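Long-range contacts in putative HTH-type transcriptional regulator PF0864 (Pyrococcus furiosus, PDB 2IA0), which probably binds specific DNA sequences through a winged helix-turn-helix domain and regulates transcription as a member of the AsnC family: residues Arg63-Pro74 and Asp163-Val171; Lys73-Val84 and Asp119-Lys130. One frame throughout, in Å; residues are numbered along the deposited sequence.

Contact 1 (Arg63-Pro74 and Asp163-Val171); sequences RYTIILGEQLKP and DLTGFLAEV
F167 and T65 meet at about a right angle, the threonine methyl CG2 lying at the edge of the phenyl ring, 3.5 Å from F167 CE1. The ring reaches strand 63-68 because its CG stands anti to the backbone N (chi1 175°), which swings it along the strand. A water joins the same two residues, donating to T65 OG1 and to F167 O (2.8 Å from the water); T65 OG1 also hydrogen-bonds to the backbone O of K27 of the second subunit. One residue earlier, G166 lets the helix backbone come close: L68 N bonds to G166 O at 2.9 Å, almost straight at the hydrogen (175°), although the donor sits well above the carbonyl plane rather than on a lone pair. Beyond the strand, the chain turns at G69 to L72 and brings K73 and P74 against the helix. The bent aliphatic chain of K73 lies over the backbone of G166, its CD 3.7 Å from T165 CG2, and P74 slides past T165 in the opposite direction, its CG 3.3 Å from T165 OG1, a buried hydroxyl without a polar partner in the model. A169 CB packs on L68 CD1, and L72 CD2 touches V171 CB at 3.8 Å. This is the strand linking the two domains of an AsnC-family regulator, paired antiparallel with a strand of the second subunit and backed here by the C-terminal helix.

Contact 2 (Lys73-Val84 and Asp119-Lys130); sequences KPKHLALIVLEV and DKIIALVGKNNK
L77 and L124 cross obliquely between two neighbouring antiparallel strands, 76-84 and 120-127, central in the four-stranded sheet of the C-terminal dimeric alpha+beta barrel domain. Backbone bonds come first: H76, A78, I80 and L82 exchange reciprocal N-H...O pairs with K127, V125, A123 and I121, and V84 N adds a last one to D119 O at 2.8 Å. K75 and H76 together face K127, a classic beta bulge at the start of the ladder. Apolar contacts then divide between the two faces. On one, L77 CD2 meets L124 CD2 at 3.7 Å, while L79 and I122 lie side by side, L79 CD1 3.6 Å from I122 CG2; L79 and I122 also pack on L79 and F153 of the second subunit. On the other, I80 CD1 meets V125 CG2 at 3.8 Å, and helices 91-105 and 132-140 lie against this face. P74 CB packs on G126, 3.5 Å from G126 CA. Charged groups gather at the far end, where K120 NZ makes a salt bridge with D119 OD2 (3.0 Å) and E83 OE1 hydrogen-bonds to H149 ND1. At the bulged end N128 O receives two donors: a weak bond from H76 ND1, and one at 2.8 Å from K75 NZ, whose chain bends at chi3 (-78°) and chi4, bringing the ammonium to the oxygen 31° out of the carbonyl plane.

Overall arrangement
Contact 2 is nested inside the loop that contact 1 closes: strand 61-68 is followed, after a short loop, by strand 76-84, and helix 164-168 returns after the rest of the C-terminal domain has been built. The two contacts share K73 and P74, and their centres lie about 16 Å apart. They also touch, L164 CD2 packing on L124 CD2 at 3.6 Å, so the terminal helix lies between the linking strand and the sheet. Both reach the second subunit, contact 1 through a beta ladder that runs on across the interface and contact 2 through one face of the sheet. Dimerisation thus involves both the linking strand and the C-terminal domain, consistent with a dimeric AsnC-type regulator.

Contact 1 (Arg63-Pro74 and Asp163-Val171)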
loop_
_atom_site.group_PDB
_atom_site.type_symbol
_atom_site.label_atom_id
_atom_site.label_comp_id
_atom_site.label_asym_id
_atom_site.label_seq_id
_atom_site.Cartn_x
_atom_site.Cartn_y
_atom_site.Cartn_z
ATOM N N ARG A 63 2.164 -13.123 4.720
ATOM C CA ARG A 63 3.587 -12.792 4.723
ATOM C C ARG A 63 3.883 -11.861 5.875
ATOM O O ARG A 63 3.019 -11.112 6.265
ATOM C CB ARG A 63 3.955 -12.105 3.393
ATOM C CG ARG A 63 5.441 -11.879 3.145
ATOM C CD ARG A 63 5.754 -11.957 1.647
ATOM N NE ARG A 63 5.356 -10.729 0.974
ATOM C CZ ARG A 63 5.979 -9.569 1.162
ATOM N NH1 ARG A 63 7.018 -9.500 1.990
ATOM N NH2 ARG A 63 5.568 -8.484 0.532
ATOM N N TYR A 64 5.101 -11.934 6.409
ATOM C CA TYR A 64 5.623 -11.034 7.413
ATOM C C TYR A 64 6.559 -10.066 6.716
ATOM O O TYR A 64 7.402 -10.481 5.915
ATOM C CB TYR A 64 6.420 -11.833 8.466
ATOM C CG TYR A 64 5.554 -12.707 9.374
ATOM C CD1 TYR A 64 5.279 -12.324 10.684
ATOM C CD2 TYR A 64 4.989 -13.910 8.897
ATOM C CE1 TYR A 64 4.447 -13.143 11.536
ATOM C CE2 TYR A 64 4.179 -14.726 9.710
ATOM C CZ TYR A 64 3.903 -14.335 11.010
ATOM O OH TYR A 64 3.113 -15.146 11.788
ATOM N N THR A 65 6.440 -8.773 7.025
ATOM C CA THR A 65 7.307 -7.787 6.397
ATOM C C THR A 65 7.691 -6.625 7.357
ATOM O O THR A 65 7.253 -6.572 8.519
ATOM C CB THR A 65 6.692 -7.312 5.023
ATOM O OG1 THR A 65 7.623 -6.477 4.314
ATOM C CG2 THR A 65 5.395 -6.576 5.229
ATOM N N ILE A 66 8.551 -5.735 6.890
ATOM C CA ILE A 66 8.875 -4.525 7.633
ATOM C C ILE A 66 8.418 -3.270 6.880
ATOM O O ILE A 66 8.154 -3.294 5.674
ATOM C CB ILE A 66 10.384 -4.414 7.972
ATOM C CG1 ILE A 66 11.204 -4.434 6.681
ATOM C CG2 ILE A 66 10.806 -5.500 9.003
ATOM C CD1 ILE A 66 12.514 -3.699 6.790
ATOM N N ILE A 67 8.278 -2.193 7.640
ATOM C CA ILE A 67 7.891 -0.891 7.136
ATOM C C ILE A 67 9.130 -0.048 7.307
ATOM O O ILE A 67 9.724 -0.041 8.382
ATOM C CB ILE A 67 6.693 -0.330 7.952
ATOM C CG1 ILE A 67 5.404 -1.010 7.486
ATOM C CG2 ILE A 67 6.554 1.208 7.789
ATOM C CD1 ILE A 67 4.379 -1.078 8.537
ATOM N N LEU A 68 9.543 0.629 6.245
ATOM C CA LEU A 68 10.778 1.426 6.274
ATOM C C LEU A 68 10.565 2.822 6.882
ATOM O O LEU A 68 9.471 3.371 6.819
ATOM C CB LEU A 68 11.374 1.530 4.870
ATOM C CG LEU A 68 11.954 0.240 4.290
ATOM C CD1 LEU A 68 12.664 0.508 3.008
ATOM C CD2 LEU A 68 12.896 -0.406 5.283
ATOM N N GLY A 69 11.611 3.379 7.485
ATOM C CA GLY A 69 11.509 4.676 8.176
ATOM C C GLY A 69 11.771 5.835 7.238
ATOM O O GLY A 69 12.159 5.630 6.093
ATOM N N GLU A 70 11.591 7.064 7.713
ATOM C CA GLU A 70 11.600 8.204 6.786
ATOM C C GLU A 70 12.893 8.456 6.001
ATOM O O GLU A 70 12.843 9.103 4.959
ATOM C CB GLU A 70 10.980 9.478 7.399
ATOM C CG GLU A 70 11.866 10.396 8.245
ATOM C CD GLU A 70 11.296 11.834 8.284
ATOM O OE1 GLU A 70 10.127 12.020 7.857
ATOM O OE2 GLU A 70 12.004 12.782 8.721
ATOM N N GLN A 71 14.016 7.895 6.455
ATOM C CA GLN A 71 15.289 7.915 5.703
ATOM C C GLN A 71 15.207 7.197 4.362
ATOM O O GLN A 71 15.988 7.498 3.445
ATOM C CB GLN A 71 16.422 7.242 6.488
ATOM C CG GLN A 71 16.768 7.882 7.808
ATOM C CD GLN A 71 15.954 7.327 8.970
ATOM O OE1 GLN A 71 14.874 6.734 8.780
ATOM N NE2 GLN A 71 16.472 7.515 10.190
ATOM N N LEU A 72 14.313 6.216 4.245
ATOM C CA LEU A 72 14.238 5.457 3.001
ATOM C C LEU A 72 12.909 5.632 2.289
ATOM O O LEU A 72 12.742 5.135 1.173
ATOM C CB LEU A 72 14.525 3.970 3.229
ATOM C CG LEU A 72 15.961 3.473 3.391
ATOM C CD1 LEU A 72 16.308 3.531 4.822
ATOM C CD2 LEU A 72 16.095 2.038 2.917
ATOM N N LYS A 73 11.966 6.321 2.926
ATOM C CA LYS A 73 10.718 6.706 2.255
ATOM C C LYS A 73 10.925 7.821 1.218
ATOM O O LYS A 73 11.705 8.753 1.458
ATOM C CB LYS A 73 9.701 7.201 3.274
ATOM C CG LYS A 73 9.045 6.106 4.064
ATOM C CD LYS A 73 7.727 6.601 4.642
ATOM C CE LYS A 73 7.885 7.688 5.695
ATOM N NZ LYS A 73 6.504 8.120 6.118
ATOM N N PRO A 74 10.211 7.755 0.072
ATOM C CA PRO A 74 10.166 8.937 -0.826
ATOM C C PRO A 74 9.454 10.128 -0.159
ATOM O O PRO A 74 8.418 9.949 0.507
ATOM C CB PRO A 74 9.364 8.428 -2.030
ATOM C CG PRO A 74 8.495 7.335 -1.485
ATOM C CD PRO A 74 9.407 6.640 -0.465
ATOM N N ASP A 163 1.493 4.503 6.538
ATOM C CA ASP A 163 2.574 3.540 6.417
ATOM C C ASP A 163 2.677 2.793 5.074
ATOM O O ASP A 163 3.617 2.032 4.895
ATOM C CB ASP A 163 2.603 2.610 7.631
ATOM C CG ASP A 163 2.818 3.370 8.918
ATOM O OD1 ASP A 163 3.680 4.302 8.943
ATOM O OD2 ASP A 163 2.112 3.064 9.902
ATOM N N LEU A 164 1.743 3.036 4.143
ATOM C CA LEU A 164 1.830 2.560 2.722
ATOM C C LEU A 164 3.178 2.834 2.066
ATOM O O LEU A 164 3.740 1.962 1.408
ATOM C CB LEU A 164 0.701 3.174 1.844
ATOM C CG LEU A 164 0.753 3.286 0.288
ATOM C CD1 LEU A 164 -0.628 3.114 -0.352
ATOM C CD2 LEU A 164 1.410 4.614 -0.270
ATOM N N THR A 165 3.697 4.047 2.242
ATOM C CA THR A 165 4.936 4.433 1.563
ATOM C C THR A 165 6.219 3.842 2.198
ATOM O O THR A 165 7.195 3.578 1.494
ATOM C CB THR A 165 5.008 5.970 1.290
ATOM O OG1 THR A 165 6.323 6.338 0.826
ATOM C CG2 THR A 165 4.630 6.753 2.537
ATOM N N GLY A 166 6.190 3.597 3.507
ATOM C CA GLY A 166 7.186 2.755 4.155
ATOM C C GLY A 166 7.087 1.284 3.761
ATOM O O GLY A 166 8.085 0.581 3.684
ATOM N N PHE A 167 5.881 0.799 3.533
ATOM C CA PHE A 167 5.714 -0.551 3.016
ATOM C C PHE A 167 6.235 -0.749 1.556
ATOM O O PHE A 167 6.935 -1.723 1.269
ATOM C CB PHE A 167 4.247 -0.999 3.168
ATOM C CG PHE A 167 3.963 -2.329 2.541
ATOM C CD1 PHE A 167 4.516 -3.500 3.078
ATOM C CD2 PHE A 167 3.176 -2.414 1.384
ATOM C CE1 PHE A 167 4.279 -4.748 2.471
ATOM C CE2 PHE A 167 2.930 -3.636 0.779
ATOM C CZ PHE A 167 3.486 -4.814 1.325
ATOM N N LEU A 168 5.885 0.172 0.652
ATOM C CA LEU A 168 6.203 0.057 -0.772
ATOM C C LEU A 168 7.604 0.568 -1.123
ATOM O O LEU A 168 8.120 0.268 -2.217
ATOM C CB LEU A 168 5.154 0.816 -1.620
ATOM C CG LEU A 168 3.707 0.327 -1.603
ATOM C CD1 LEU A 168 2.768 1.271 -2.364
ATOM C CD2 LEU A 168 3.591 -1.090 -2.135
ATOM N N ALA A 169 8.197 1.355 -0.227
ATOM C CA ALA A 169 9.533 1.931 -0.434
ATOM C C ALA A 169 10.502 0.845 -0.839
ATOM O O ALA A 169 10.596 -0.200 -0.187
ATOM C CB ALA A 169 10.036 2.625 0.844
ATOM N N GLU A 170 11.210 1.073 -1.929
ATOM C CA GLU A 170 12.180 0.095 -2.368
ATOM C C GLU A 170 13.565 0.469 -1.866
ATOM O O GLU A 170 13.878 1.644 -1.693
ATOM C CB GLU A 170 12.132 -0.080 -3.886
ATOM C CG GLU A 170 12.288 -1.535 -4.326
ATOM N N VAL A 171 14.370 -0.557 -1.603
ATOM C CA VAL A 171 15.734 -0.404 -1.121
ATOM C C VAL A 171 16.696 -1.263 -1.966
ATOM O O VAL A 171 17.262 -0.799 -2.961
ATOM C CB VAL A 171 15.873 -0.785 0.398
ATOM C CG1 VAL A 171 15.011 -1.973 0.752
ATOM C CG2 VAL A 171 17.324 -1.088 0.740
HETATM O O HOH W 1 7.655 -4.134 2.548
#

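Contact 2 (Lys73-Val84 and Asp119-Lys130)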
loop_
_atom_site.group_PDB
_atom_site.type_symbol
_atom_site.label_atom_id
_atom_site.label_comp_id
_atom_site.label_asym_id
_atom_site.label_seq_id
_atom_site.Cartn_x
_atom_site.Cartn_y
_atom_site.Cartn_z
ATOM N N LYS A 73 11.966 6.321 2.926
ATOM C CA LYS A 73 10.718 6.706 2.255
ATOM C C LYS A 73 10.925 7.821 1.218
ATOM O O LYS A 73 11.705 8.753 1.458
ATOM C CB LYS A 73 9.701 7.201 3.274
ATOM C CG LYS A 73 9.045 6.106 4.064
ATOM C CD LYS A 73 7.727 6.601 4.642
ATOM C CE LYS A 73 7.885 7.688 5.695
ATOM N NZ LYS A 73 6.504 8.120 6.118
ATOM N N PRO A 74 10.211 7.755 0.072
ATOM C CA PRO A 74 10.166 8.937 -0.826
ATOM C C PRO A 74 9.454 10.128 -0.159
ATOM O O PRO A 74 8.418 9.949 0.507
ATOM C CB PRO A 74 9.364 8.428 -2.030
ATOM C CG PRO A 74 8.495 7.335 -1.485
ATOM C CD PRO A 74 9.407 6.640 -0.465
ATOM N N LYS A 75 9.997 11.328 -0.311
ATOM C CA LYS A 75 9.425 12.482 0.388
ATOM C C LYS A 75 8.217 13.079 -0.340
ATOM O O LYS A 75 7.392 13.767 0.269
ATOM C CB LYS A 75 10.487 13.563 0.602
ATOM C CG LYS A 75 11.732 13.106 1.369
ATOM C CD LYS A 75 12.696 14.288 1.545
ATOM C CE LYS A 75 13.486 14.578 0.241
ATOM N NZ LYS A 75 13.671 16.058 -0.090
ATOM N N HIS A 76 8.135 12.829 -1.648
ATOM C CA HIS A 76 7.111 13.399 -2.514
ATOM C C HIS A 76 6.544 12.308 -3.376
ATOM O O HIS A 76 7.262 11.625 -4.098
ATOM C CB HIS A 76 7.656 14.569 -3.348
ATOM C CG HIS A 76 7.974 15.765 -2.506
ATOM N ND1 HIS A 76 9.217 16.363 -2.490
ATOM C CD2 HIS A 76 7.234 16.413 -1.571
ATOM C CE1 HIS A 76 9.214 17.354 -1.614
ATOM N NE2 HIS A 76 8.024 17.403 -1.041
ATOM N N LEU A 77 5.237 12.148 -3.253
ATOM C CA LEU A 77 4.509 11.089 -3.895
ATOM C C LEU A 77 3.458 11.721 -4.832
ATOM O O LEU A 77 2.993 12.857 -4.605
ATOM C CB LEU A 77 3.886 10.224 -2.805
ATOM C CG LEU A 77 3.740 8.710 -2.953
ATOM C CD1 LEU A 77 5.074 8.010 -2.917
ATOM C CD2 LEU A 77 2.852 8.197 -1.844
ATOM N N ALA A 78 3.146 11.021 -5.921
ATOM C CA ALA A 78 2.109 11.460 -6.858
ATOM C C ALA A 78 1.374 10.246 -7.398
ATOM O O ALA A 78 1.963 9.170 -7.607
ATOM C CB ALA A 78 2.696 12.271 -7.992
ATOM N N LEU A 79 0.070 10.397 -7.560
ATOM C CA LEU A 79 -0.716 9.400 -8.247
ATOM C C LEU A 79 -0.897 9.860 -9.709
ATOM O O LEU A 79 -1.138 11.024 -9.982
ATOM C CB LEU A 79 -2.051 9.236 -7.534
ATOM C CG LEU A 79 -3.185 8.536 -8.270
ATOM C CD1 LEU A 79 -2.947 7.010 -8.222
ATOM C CD2 LEU A 79 -4.494 8.926 -7.605
ATOM N N ILE A 80 -0.741 8.934 -10.645
ATOM C CA ILE A 80 -0.802 9.242 -12.081
ATOM C C ILE A 80 -1.902 8.427 -12.727
ATOM O O ILE A 80 -1.977 7.234 -12.517
ATOM C CB ILE A 80 0.541 8.906 -12.753
ATOM C CG1 ILE A 80 1.678 9.592 -11.980
ATOM C CG2 ILE A 80 0.528 9.313 -14.250
ATOM C CD1 ILE A 80 2.997 9.444 -12.600
ATOM N N VAL A 81 -2.774 9.076 -13.486
ATOM C CA VAL A 81 -3.811 8.350 -14.225
ATOM C C VAL A 81 -3.703 8.599 -15.723
ATOM O O VAL A 81 -3.863 9.718 -16.197
ATOM C CB VAL A 81 -5.233 8.646 -13.712
ATOM C CG1 VAL A 81 -6.259 7.684 -14.386
ATOM C CG2 VAL A 81 -5.281 8.510 -12.181
ATOM N N LEU A 82 -3.401 7.525 -16.448
ATOM C CA LEU A 82 -3.225 7.535 -17.890
ATOM C C LEU A 82 -4.438 6.896 -18.549
ATOM O O LEU A 82 -4.896 5.851 -18.112
ATOM C CB LEU A 82 -1.987 6.698 -18.262
ATOM C CG LEU A 82 -0.647 7.057 -17.634
ATOM C CD1 LEU A 82 0.427 6.192 -18.243
ATOM C CD2 LEU A 82 -0.337 8.522 -17.847
ATOM N N GLU A 83 -4.935 7.497 -19.617
ATOM C CA GLU A 83 -6.001 6.882 -20.400
ATOM C C GLU A 83 -5.513 6.715 -21.836
ATOM O O GLU A 83 -5.105 7.682 -22.474
ATOM C CB GLU A 83 -7.269 7.747 -20.360
ATOM C CG GLU A 83 -8.442 7.209 -21.185
ATOM C CD GLU A 83 -9.611 8.186 -21.248
ATOM O OE1 GLU A 83 -9.416 9.393 -20.978
ATOM O OE2 GLU A 83 -10.735 7.756 -21.583
ATOM N N VAL A 84 -5.555 5.486 -22.330
ATOM C CA VAL A 84 -5.130 5.187 -23.697
ATOM C C VAL A 84 -6.227 5.552 -24.690
ATOM O O VAL A 84 -7.409 5.331 -24.422
ATOM C CB VAL A 84 -4.645 3.723 -23.825
ATOM C CG1 VAL A 84 -4.348 3.385 -25.249
ATOM C CG2 VAL A 84 -3.360 3.539 -22.993
ATOM N N ASP A 119 -8.855 0.595 -20.447
ATOM C CA ASP A 119 -8.074 1.678 -21.068
ATOM C C ASP A 119 -7.168 2.560 -20.207
ATOM O O ASP A 119 -6.433 3.379 -20.770
ATOM C CB ASP A 119 -8.939 2.563 -22.011
ATOM C CG ASP A 119 -10.289 3.031 -21.380
ATOM O OD1 ASP A 119 -11.191 3.388 -22.172
ATOM O OD2 ASP A 119 -10.479 3.049 -20.137
ATOM N N LYS A 120 -7.192 2.385 -18.873
ATOM C CA LYS A 120 -6.393 3.244 -17.945
ATOM C C LYS A 120 -5.280 2.559 -17.141
ATOM O O LYS A 120 -5.379 1.393 -16.776
ATOM C CB LYS A 120 -7.305 4.001 -16.976
ATOM C CG LYS A 120 -8.443 4.702 -17.651
ATOM C CD LYS A 120 -9.102 5.734 -16.761
ATOM C CE LYS A 120 -10.439 6.130 -17.374
ATOM N NZ LYS A 120 -11.075 4.871 -17.865
ATOM N N ILE A 121 -4.221 3.312 -16.856
ATOM C CA ILE A 121 -3.137 2.834 -15.991
ATOM C C ILE A 121 -3.027 3.809 -14.853
ATOM O O ILE A 121 -3.016 5.013 -15.064
ATOM C CB ILE A 121 -1.771 2.732 -16.690
ATOM C CG1 ILE A 121 -1.835 1.773 -17.866
ATOM C CG2 ILE A 121 -0.665 2.258 -15.734
ATOM C CD1 ILE A 121 -1.546 2.475 -19.181
ATOM N N ILE A 122 -2.970 3.250 -13.648
ATOM C CA ILE A 122 -2.845 3.975 -12.403
ATOM C C ILE A 122 -1.456 3.660 -11.852
ATOM O O ILE A 122 -1.086 2.498 -11.762
ATOM C CB ILE A 122 -3.945 3.462 -11.449
ATOM C CG1 ILE A 122 -5.327 3.824 -12.011
ATOM C CG2 ILE A 122 -3.749 3.970 -10.046
ATOM C CD1 ILE A 122 -6.432 3.100 -11.345
ATOM N N ALA A 123 -0.682 4.688 -11.529
ATOM C CA ALA A 123 0.645 4.509 -10.933
ATOM C C ALA A 123 0.877 5.394 -9.717
ATOM O O ALA A 123 0.405 6.516 -9.662
ATOM C CB ALA A 123 1.761 4.737 -11.953
ATOM N N LEU A 124 1.626 4.878 -8.751
ATOM C CA LEU A 124 2.045 5.661 -7.623
ATOM C C LEU A 124 3.560 5.842 -7.703
ATOM O O LEU A 124 4.325 4.878 -7.755
ATOM C CB LEU A 124 1.594 5.011 -6.318
ATOM C CG LEU A 124 1.552 5.980 -5.140
ATOM C CD1 LEU A 124 0.235 6.813 -5.107
ATOM C CD2 LEU A 124 1.754 5.222 -3.827
ATOM N N VAL A 125 3.984 7.096 -7.744
ATOM C CA VAL A 125 5.396 7.409 -7.903
ATOM C C VAL A 125 5.966 8.227 -6.735
ATOM O O VAL A 125 5.392 9.243 -6.324
ATOM C CB VAL A 125 5.669 8.090 -9.292
ATOM C CG1 VAL A 125 7.156 8.336 -9.492
ATOM C CG2 VAL A 125 5.133 7.188 -10.445
ATOM N N GLY A 126 7.099 7.767 -6.216
ATOM C CA GLY A 126 7.837 8.499 -5.207
ATOM C C GLY A 126 9.198 9.016 -5.638
ATOM O O GLY A 126 10.017 8.283 -6.203
ATOM N N LYS A 127 9.432 10.298 -5.390
ATOM C CA LYS A 127 10.747 10.888 -5.591
ATOM C C LYS A 127 11.060 11.741 -4.383
ATOM O O LYS A 127 10.261 11.845 -3.459
ATOM C CB LYS A 127 10.814 11.738 -6.865
ATOM C CG LYS A 127 10.465 11.011 -8.160
ATOM C CD LYS A 127 11.611 10.160 -8.604
ATOM C CE LYS A 127 11.169 9.144 -9.633
ATOM N NZ LYS A 127 12.396 8.456 -10.081
ATOM N N ASN A 128 12.227 12.362 -4.405
ATOM C CA ASN A 128 12.668 13.176 -3.289
ATOM C C ASN A 128 12.399 14.680 -3.420
ATOM O O ASN A 128 12.297 15.351 -2.404
ATOM C CB ASN A 128 14.117 12.831 -2.929
ATOM C CG ASN A 128 14.241 11.419 -2.315
ATOM O OD1 ASN A 128 13.317 10.915 -1.642
ATOM N ND2 ASN A 128 15.379 10.778 -2.551
ATOM N N ASN A 129 12.253 15.185 -4.654
ATOM C CA ASN A 129 11.819 16.574 -4.924
ATOM C C ASN A 129 10.602 16.645 -5.844
ATOM O O ASN A 129 9.980 15.630 -6.137
ATOM C CB ASN A 129 12.920 17.410 -5.579
ATOM C CG ASN A 129 14.210 17.368 -4.838
ATOM O OD1 ASN A 129 15.220 16.922 -5.385
ATOM N ND2 ASN A 129 14.210 17.853 -3.595
ATOM N N LYS A 130 10.328 17.846 -6.359
ATOM C CA LYS A 130 9.060 18.158 -7.040
ATOM C C LYS A 130 8.768 17.838 -8.519
ATOM O O LYS A 130 7.579 17.674 -8.821
ATOM C CB LYS A 130 8.562 19.575 -6.702
ATOM C CG LYS A 130 7.718 19.597 -5.434
ATOM C CD LYS A 130 6.725 20.749 -5.410
ATOM C CE LYS A 130 6.392 21.150 -3.983
ATOM N NZ LYS A 130 5.843 20.007 -3.198
#